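Local coordinates for FAD dependent oxidoreductase domain-containing protein (Deinococcus radiodurans R1, PDB 3C4N) that is of unknown function but binds ADP and is probably an FAD-dependent oxidoreductase of the ETF-QO/FixC family, at residues E117-G130 and R156-Y169. Sequence-based numbering, arbitrary orientation.
Sequences EVEDRPLLHLLPAG and RLPVARVDPRALTY
Leu123 and Asp163 exchange two backbone hydrogen bonds, one of them Asp163 N to Leu123 O at 2.9 Å. This antiparallel ladder runs through His125 N to Arg161 O and on to Leu127 N, bound to Val159 O at 2.7 Å. A second ladder, in which Glu119 and Thr168 form the hydrogen-bonded pair, joins strands 118-120 and 167-169. Between the two the register slips by one residue, where 163-166 makes a type I turn. Arg121 N bonds to Ala166 O, and Ala166 CB lies 3.6 Å from Leu123 CB.

The side-chain polar bonds centre on one hydroxyl. Thr168 OG1 sits between its backbone N and carbonyl carbon (chi1 48°), where it accepts from Arg121 NE at 2.9 Å and donates to Glu119 OE1 at 3.0 Å. Arg121 bends at chi3, and its NH1 closes a salt bridge to the same OE1. The hydroxyl and NH1 reach that oxygen from opposite faces of the carboxylate.

Apolar contacts lie at both ends. Val118 CG1 meets Leu167 CD1 at 4.0 Å. At the far end Leu126 and Leu157 cross nearly at right angles, CD1 to CD1 at 3.6 Å.

Helix 96-107 packs on Val118, Leu167 and Tyr169, whose side chain is about 10 Å from the bound ADP. Thr87 and Ala88 bind the Asp163 carboxylate. Both ladders belong to a large mixed sheet, where strands 136-137 and 270-273 pair with 159-163 and 118-127 respectively.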
ATOM      1  N   GLU A 117       5.039  13.945  14.582  1.00 23.76           N
ATOM      2  CA  GLU A 117       6.059  14.504  15.468  1.00 28.38           C
ATOM      3  C   GLU A 117       6.662  15.780  14.903  1.00 29.97           C
ATOM      4  O   GLU A 117       7.350  15.743  13.882  1.00 26.40           O
ATOM      5  CB  GLU A 117       7.201  13.497  15.680  1.00 34.25           C
ATOM      6  CG  GLU A 117       6.821  12.181  16.338  1.00 39.70           C
ATOM      7  CD  GLU A 117       6.557  12.324  17.820  1.00 53.14           C
ATOM      8  OE1 GLU A 117       6.174  11.312  18.448  1.00 57.04           O
ATOM      9  OE2 GLU A 117       6.732  13.443  18.359  1.00 55.71           O
ATOM     10  N   VAL A 118       6.420  16.904  15.570  1.00 24.09           N
ATOM     11  CA  VAL A 118       6.961  18.187  15.127  1.00 29.11           C
ATOM     12  C   VAL A 118       7.366  19.007  16.349  1.00 35.01           C
ATOM     13  O   VAL A 118       6.514  19.384  17.163  1.00 43.51           O
ATOM     14  CB  VAL A 118       5.919  19.009  14.324  1.00 23.07           C
ATOM     15  CG1 VAL A 118       6.542  20.311  13.854  1.00 16.80           C
ATOM     16  CG2 VAL A 118       5.400  18.214  13.151  1.00  9.59           C
ATOM     17  N   GLU A 119       8.659  19.286  16.482  1.00 29.64           N
ATOM     18  CA  GLU A 119       9.123  20.063  17.620  1.00 29.15           C
ATOM     19  C   GLU A 119       9.517  21.483  17.235  1.00 25.54           C
ATOM     20  O   GLU A 119       9.837  21.760  16.076  1.00 25.42           O
ATOM     21  CB  GLU A 119      10.290  19.351  18.335  1.00 34.23           C
ATOM     22  CG  GLU A 119      11.468  18.941  17.458  1.00 31.02           C
ATOM     23  CD  GLU A 119      11.423  17.473  16.996  1.00 33.72           C
ATOM     24  OE1 GLU A 119      12.353  17.053  16.274  1.00 28.88           O
ATOM     25  OE2 GLU A 119      10.476  16.736  17.351  1.00 28.59           O
ATOM     26  N   ASP A 120       9.440  22.384  18.209  1.00 24.98           N
ATOM     27  CA  ASP A 120       9.803  23.780  18.013  1.00 23.73           C
ATOM     28  C   ASP A 120      11.296  23.843  18.217  1.00 24.61           C
ATOM     29  O   ASP A 120      11.805  23.477  19.274  1.00 29.19           O
ATOM     30  CB  ASP A 120       9.100  24.664  19.034  1.00 21.52           C
ATOM     31  CG  ASP A 120       7.597  24.557  18.943  1.00 36.04           C
ATOM     32  OD1 ASP A 120       7.061  24.666  17.821  1.00 31.86           O
ATOM     33  OD2 ASP A 120       6.948  24.361  19.988  1.00 47.89           O
ATOM     34  N   ARG A 121      12.010  24.302  17.206  1.00 24.94           N
ATOM     35  CA  ARG A 121      13.448  24.347  17.320  1.00 30.68           C
ATOM     36  C   ARG A 121      13.958  25.574  16.589  1.00 30.74           C
ATOM     37  O   ARG A 121      13.889  25.645  15.370  1.00 41.12           O
ATOM     38  CB  ARG A 121      14.022  23.069  16.701  1.00 32.29           C
ATOM     39  CG  ARG A 121      15.421  22.708  17.115  1.00 30.63           C
ATOM     40  CD  ARG A 121      15.953  21.613  16.210  1.00 32.99           C
ATOM     41  NE  ARG A 121      15.310  20.319  16.406  1.00 29.12           N
ATOM     42  CZ  ARG A 121      15.473  19.556  17.480  1.00 38.68           C
ATOM     43  NH1 ARG A 121      14.855  18.381  17.566  1.00 36.27           N
ATOM     44  NH2 ARG A 121      16.249  19.969  18.472  1.00 45.27           N
ATOM     45  N   PRO A 122      14.463  26.568  17.326  1.00 30.23           N
ATOM     46  CA  PRO A 122      14.978  27.784  16.694  1.00 31.11           C
ATOM     47  C   PRO A 122      16.145  27.470  15.763  1.00 31.09           C
ATOM     48  O   PRO A 122      16.887  26.505  15.986  1.00 25.74           O
ATOM     49  CB  PRO A 122      15.403  28.635  17.886  1.00 29.85           C
ATOM     50  CG  PRO A 122      15.831  27.609  18.878  1.00 24.62           C
ATOM     51  CD  PRO A 122      14.706  26.597  18.773  1.00 34.74           C
ATOM     52  N   LEU A 123      16.297  28.292  14.725  1.00 24.74           N
ATOM     53  CA  LEU A 123      17.359  28.120  13.739  1.00 17.75           C
ATOM     54  C   LEU A 123      18.263  29.346  13.729  1.00 23.74           C
ATOM     55  O   LEU A 123      17.777  30.470  13.671  1.00 31.10           O
ATOM     56  CB  LEU A 123      16.746  27.894  12.353  1.00 12.76           C
ATOM     57  CG  LEU A 123      17.682  27.594  11.186  1.00 16.50           C
ATOM     58  CD1 LEU A 123      16.930  26.868  10.086  1.00 11.38           C
ATOM     59  CD2 LEU A 123      18.268  28.892  10.664  1.00 25.95           C
ATOM     60  N   LEU A 124      19.576  29.132  13.800  1.00 19.20           N
ATOM     61  CA  LEU A 124      20.516  30.252  13.802  1.00 21.23           C
ATOM     62  C   LEU A 124      21.389  30.268  12.557  1.00 22.15           C
ATOM     63  O   LEU A 124      22.007  29.263  12.231  1.00 27.48           O
ATOM     64  CB  LEU A 124      21.431  30.200  15.030  1.00 18.04           C
ATOM     65  CG  LEU A 124      20.833  30.031  16.427  1.00 20.01           C
ATOM     66  CD1 LEU A 124      21.946  30.201  17.444  1.00 23.64           C
ATOM     67  CD2 LEU A 124      19.758  31.042  16.683  1.00 23.35           C
ATOM     68  N   HIS A 125      21.429  31.407  11.865  1.00 26.46           N
ATOM     69  CA  HIS A 125      22.261  31.581  10.665  1.00 26.64           C
ATOM     70  C   HIS A 125      23.528  32.349  11.086  1.00 33.39           C
ATOM     71  O   HIS A 125      23.612  33.569  10.921  1.00 28.99           O
ATOM     72  CB  HIS A 125      21.502  32.384   9.600  1.00 31.82           C
ATOM     73  CG  HIS A 125      22.268  32.595   8.326  1.00 40.88           C
ATOM     74  ND1 HIS A 125      23.633  32.421   8.235  1.00 36.97           N
ATOM     75  CD2 HIS A 125      21.859  32.996   7.098  1.00 36.55           C
ATOM     76  CE1 HIS A 125      24.031  32.706   7.006  1.00 33.68           C
ATOM     77  NE2 HIS A 125      22.974  33.059   6.297  1.00 31.15           N
ATOM     78  N   LEU A 126      24.499  31.623  11.638  1.00 34.26           N
ATOM     79  CA  LEU A 126      25.764  32.203  12.100  1.00 36.18           C
ATOM     80  C   LEU A 126      26.451  33.073  11.046  1.00 35.94           C
ATOM     81  O   LEU A 126      26.558  32.693   9.879  1.00 32.01           O
ATOM     82  CB  LEU A 126      26.718  31.091  12.541  1.00 37.87           C
ATOM     83  CG  LEU A 126      26.136  30.130  13.580  1.00 35.96           C
ATOM     84  CD1 LEU A 126      26.982  28.861  13.632  1.00 37.42           C
ATOM     85  CD2 LEU A 126      26.076  30.818  14.939  1.00 33.69           C
ATOM     86  N   LEU A 127      26.930  34.235  11.477  1.00 38.63           N
ATOM     87  CA  LEU A 127      27.593  35.180  10.584  1.00 38.37           C
ATOM     88  C   LEU A 127      28.899  35.705  11.171  1.00 41.65           C
ATOM     89  O   LEU A 127      29.080  35.706  12.386  1.00 45.18           O
ATOM     90  CB  LEU A 127      26.658  36.355  10.311  1.00 37.15           C
ATOM     91  CG  LEU A 127      25.346  35.983   9.630  1.00 38.41           C
ATOM     92  CD1 LEU A 127      24.309  37.063   9.888  1.00 41.70           C
ATOM     93  CD2 LEU A 127      25.594  35.779   8.144  1.00 36.04           C
ATOM     94  N   PRO A 128      29.824  36.159  10.307  1.00 43.08           N
ATOM     95  CA  PRO A 128      31.120  36.695  10.733  1.00 49.48           C
ATOM     96  C   PRO A 128      31.003  38.115  11.287  1.00 57.15           C
ATOM     97  O   PRO A 128      30.517  38.318  12.399  1.00 58.35           O
ATOM     98  CB  PRO A 128      31.945  36.634   9.452  1.00 50.68           C
ATOM     99  CG  PRO A 128      30.923  36.923   8.398  1.00 43.50           C
ATOM    100  CD  PRO A 128      29.762  36.061   8.836  1.00 48.36           C
ATOM    101  N   ALA A 129      31.457  39.093  10.507  1.00 63.14           N
ATOM    102  CA  ALA A 129      31.397  40.497  10.906  1.00 62.75           C
ATOM    103  C   ALA A 129      29.957  40.850  11.276  1.00 63.83           C
ATOM    104  O   ALA A 129      29.094  40.945  10.403  1.00 67.13           O
ATOM    105  CB  ALA A 129      31.881  41.385   9.761  1.00 49.26           C
ATOM    106  N   GLY A 130      29.702  41.044  12.566  1.00 62.76           N
ATOM    107  CA  GLY A 130      28.359  41.374  13.009  1.00 67.35           C
ATOM    108  C   GLY A 130      27.956  42.816  12.766  1.00 69.61           C
ATOM    109  O   GLY A 130      28.408  43.713  13.476  1.00 70.15           O
ATOM    110  N   ARG A 156      34.912  33.681  15.427  1.00 37.52           N
ATOM    111  CA  ARG A 156      34.769  33.684  13.972  1.00 36.35           C
ATOM    112  C   ARG A 156      33.290  33.696  13.540  1.00 35.32           C
ATOM    113  O   ARG A 156      32.979  33.902  12.369  1.00 30.46           O
ATOM    114  CB  ARG A 156      35.490  32.470  13.378  1.00 38.21           C
ATOM    115  CG  ARG A 156      36.868  32.209  13.997  1.00 41.10           C
ATOM    116  CD  ARG A 156      37.540  30.990  13.381  1.00 49.29           C
ATOM    117  NE  ARG A 156      38.371  31.343  12.237  1.00 52.03           N
ATOM    118  CZ  ARG A 156      39.676  31.578  12.312  1.00 51.25           C
ATOM    119  NH1 ARG A 156      40.303  31.489  13.478  1.00 47.19           N
ATOM    120  NH2 ARG A 156      40.349  31.924  11.225  1.00 43.74           N
ATOM    121  N   LEU A 157      32.390  33.477  14.497  1.00 30.77           N
ATOM    122  CA  LEU A 157      30.949  33.477  14.244  1.00 35.15           C
ATOM    123  C   LEU A 157      30.272  34.110  15.456  1.00 38.84           C
ATOM    124  O   LEU A 157      29.478  33.468  16.145  1.00 47.28           O
ATOM    125  CB  LEU A 157      30.426  32.047  14.058  1.00 37.22           C
ATOM    126  CG  LEU A 157      30.788  31.289  12.775  1.00 45.09           C
ATOM    127  CD1 LEU A 157      30.339  29.838  12.890  1.00 36.77           C
ATOM    128  CD2 LEU A 157      30.129  31.961  11.576  1.00 38.43           C
ATOM    129  N   PRO A 158      30.575  35.387  15.725  1.00 33.30           N
ATOM    130  CA  PRO A 158      30.028  36.145  16.850  1.00 29.56           C
ATOM    131  C   PRO A 158      28.520  36.390  16.833  1.00 35.70           C
ATOM    132  O   PRO A 158      27.855  36.275  17.864  1.00 35.56           O
ATOM    133  CB  PRO A 158      30.822  37.447  16.791  1.00 32.06           C
ATOM    134  CG  PRO A 158      31.007  37.644  15.332  1.00 32.70           C
ATOM    135  CD  PRO A 158      31.392  36.255  14.860  1.00 31.80           C
ATOM    136  N   VAL A 159      27.984  36.724  15.662  1.00 34.55           N
ATOM    137  CA  VAL A 159      26.561  37.017  15.531  1.00 36.01           C
ATOM    138  C   VAL A 159      25.774  36.017  14.675  1.00 39.64           C
ATOM    139  O   VAL A 159      26.350  35.211  13.942  1.00 34.53           O
ATOM    140  CB  VAL A 159      26.356  38.429  14.941  1.00 38.69           C
ATOM    141  CG1 VAL A 159      27.059  39.474  15.821  1.00 27.16           C
ATOM    142  CG2 VAL A 159      26.896  38.475  13.510  1.00 29.78           C
ATOM    143  N   ALA A 160      24.448  36.088  14.767  1.00 38.48           N
ATOM    144  CA  ALA A 160      23.582  35.202  14.003  1.00 44.22           C
ATOM    145  C   ALA A 160      22.194  35.800  13.774  1.00 45.63           C
ATOM    146  O   ALA A 160      21.800  36.775  14.419  1.00 46.92           O
ATOM    147  CB  ALA A 160      23.449  33.861  14.723  1.00 34.63           C
ATOM    148  N   ARG A 161      21.461  35.203  12.841  1.00 43.37           N
ATOM    149  CA  ARG A 161      20.102  35.623  12.526  1.00 36.93           C
ATOM    150  C   ARG A 161      19.223  34.491  13.066  1.00 32.81           C
ATOM    151  O   ARG A 161      19.154  33.413  12.475  1.00 33.17           O
ATOM    152  CB  ARG A 161      19.940  35.766  11.007  1.00 41.33           C
ATOM    153  CG  ARG A 161      18.508  35.989  10.507  1.00 41.49           C
ATOM    154  CD  ARG A 161      18.241  37.442  10.129  1.00 41.67           C
ATOM    155  NE  ARG A 161      19.324  38.001   9.323  1.00 48.47           N
ATOM    156  CZ  ARG A 161      19.766  37.480   8.181  1.00 49.04           C
ATOM    157  NH1 ARG A 161      19.215  36.379   7.689  1.00 45.71           N
ATOM    158  NH2 ARG A 161      20.785  38.047   7.546  1.00 46.12           N
ATOM    159  N   VAL A 162      18.580  34.730  14.202  1.00 23.75           N
ATOM    160  CA  VAL A 162      17.728  33.724  14.828  1.00 28.23           C
ATOM    161  C   VAL A 162      16.308  33.667  14.268  1.00 26.87           C
ATOM    162  O   VAL A 162      15.719  34.699  13.951  1.00 29.47           O
ATOM    163  CB  VAL A 162      17.583  33.975  16.345  1.00 32.67           C
ATOM    164  CG1 VAL A 162      16.782  32.847  16.978  1.00 34.82           C
ATOM    165  CG2 VAL A 162      18.951  34.105  16.995  1.00 31.47           C
ATOM    166  N   ASP A 163      15.763  32.461  14.155  1.00 21.42           N
ATOM    167  CA  ASP A 163      14.387  32.285  13.687  1.00 26.48           C
ATOM    168  C   ASP A 163      13.681  31.464  14.754  1.00 25.52           C
ATOM    169  O   ASP A 163      13.801  30.241  14.792  1.00 32.84           O
ATOM    170  CB  ASP A 163      14.333  31.558  12.337  1.00 23.56           C
ATOM    171  CG  ASP A 163      12.933  31.061  11.994  1.00 29.45           C
ATOM    172  OD1 ASP A 163      11.977  31.374  12.739  1.00 17.43           O
ATOM    173  OD2 ASP A 163      12.785  30.347  10.979  1.00 26.79           O
ATOM    174  N   PRO A 164      12.940  32.133  15.647  1.00 30.87           N
ATOM    175  CA  PRO A 164      12.217  31.459  16.730  1.00 30.53           C
ATOM    176  C   PRO A 164      11.067  30.565  16.275  1.00 30.92           C
ATOM    177  O   PRO A 164      10.583  29.740  17.049  1.00 33.35           O
ATOM    178  CB  PRO A 164      11.729  32.622  17.601  1.00 33.89           C
ATOM    179  CG  PRO A 164      12.731  33.707  17.325  1.00 37.34           C
ATOM    180  CD  PRO A 164      12.885  33.594  15.824  1.00 32.70           C
ATOM    181  N   ARG A 165      10.635  30.708  15.025  1.00 26.51           N
ATOM    182  CA  ARG A 165       9.529  29.892  14.536  1.00 28.56           C
ATOM    183  C   ARG A 165       9.955  28.662  13.722  1.00 24.57           C
ATOM    184  O   ARG A 165       9.117  28.002  13.115  1.00 20.46           O
ATOM    185  CB  ARG A 165       8.573  30.749  13.694  1.00 28.96           C
ATOM    186  CG  ARG A 165       8.086  32.023  14.380  1.00 23.70           C
ATOM    187  CD  ARG A 165       7.124  32.772  13.485  1.00 13.28           C
ATOM    188  NE  ARG A 165       5.929  31.968  13.217  1.00 20.53           N
ATOM    189  CZ  ARG A 165       5.307  31.923  12.043  1.00 14.41           C
ATOM    190  NH1 ARG A 165       5.769  32.632  11.025  1.00 23.67           N
ATOM    191  NH2 ARG A 165       4.223  31.179  11.880  1.00 11.80           N
ATOM    192  N   ALA A 166      11.246  28.349  13.705  1.00 24.94           N
ATOM    193  CA  ALA A 166      11.717  27.196  12.939  1.00 19.69           C
ATOM    194  C   ALA A 166      11.182  25.902  13.548  1.00 17.99           C
ATOM    195  O   ALA A 166      10.968  25.816  14.754  1.00 22.33           O
ATOM    196  CB  ALA A 166      13.256  27.181  12.888  1.00  8.14           C
ATOM    197  N   LEU A 167      10.965  24.898  12.706  1.00 16.42           N
ATOM    198  CA  LEU A 167      10.446  23.614  13.153  1.00 11.50           C
ATOM    199  C   LEU A 167      11.213  22.437  12.546  1.00 12.74           C
ATOM    200  O   LEU A 167      11.733  22.537  11.433  1.00 13.25           O
ATOM    201  CB  LEU A 167       8.983  23.468  12.726  1.00 17.66           C
ATOM    202  CG  LEU A 167       7.897  24.479  13.076  1.00 18.89           C
ATOM    203  CD1 LEU A 167       6.626  24.053  12.375  1.00 10.75           C
ATOM    204  CD2 LEU A 167       7.691  24.551  14.584  1.00 12.25           C
ATOM    205  N   THR A 168      11.285  21.320  13.267  1.00 14.05           N
ATOM    206  CA  THR A 168      11.921  20.130  12.705  1.00 17.05           C
ATOM    207  C   THR A 168      10.936  18.973  12.721  1.00 17.21           C
ATOM    208  O   THR A 168      10.155  18.818  13.661  1.00 13.58           O
ATOM    209  CB  THR A 168      13.205  19.678  13.454  1.00 18.31           C
ATOM    210  OG1 THR A 168      12.970  19.647  14.864  1.00 19.45           O
ATOM    211  CG2 THR A 168      14.365  20.610  13.136  1.00 21.48           C
ATOM    212  N   TYR A 169      10.969  18.174  11.662  1.00 17.72           N
ATOM    213  CA  TYR A 169      10.102  17.008  11.541  1.00 14.95           C
ATOM    214  C   TYR A 169      10.743  16.038  10.570  1.00 15.34           C
ATOM    215  O   TYR A 169      11.717  16.378   9.892  1.00 15.70           O
ATOM    216  CB  TYR A 169       8.732  17.422  11.010  1.00 17.63           C
ATOM    217  CG  TYR A 169       8.755  18.013   9.608  1.00 23.58           C
ATOM    218  CD1 TYR A 169       8.519  17.216   8.469  1.00 25.69           C
ATOM    219  CD2 TYR A 169       8.981  19.374   9.421  1.00 13.89           C
ATOM    220  CE1 TYR A 169       8.499  17.775   7.179  1.00 15.61           C
ATOM    221  CE2 TYR A 169       8.965  19.937   8.150  1.00 15.03           C
ATOM    222  CZ  TYR A 169       8.721  19.143   7.037  1.00 23.14           C
ATOM    223  OH  TYR A 169       8.667  19.737   5.794  1.00 17.39           O
TER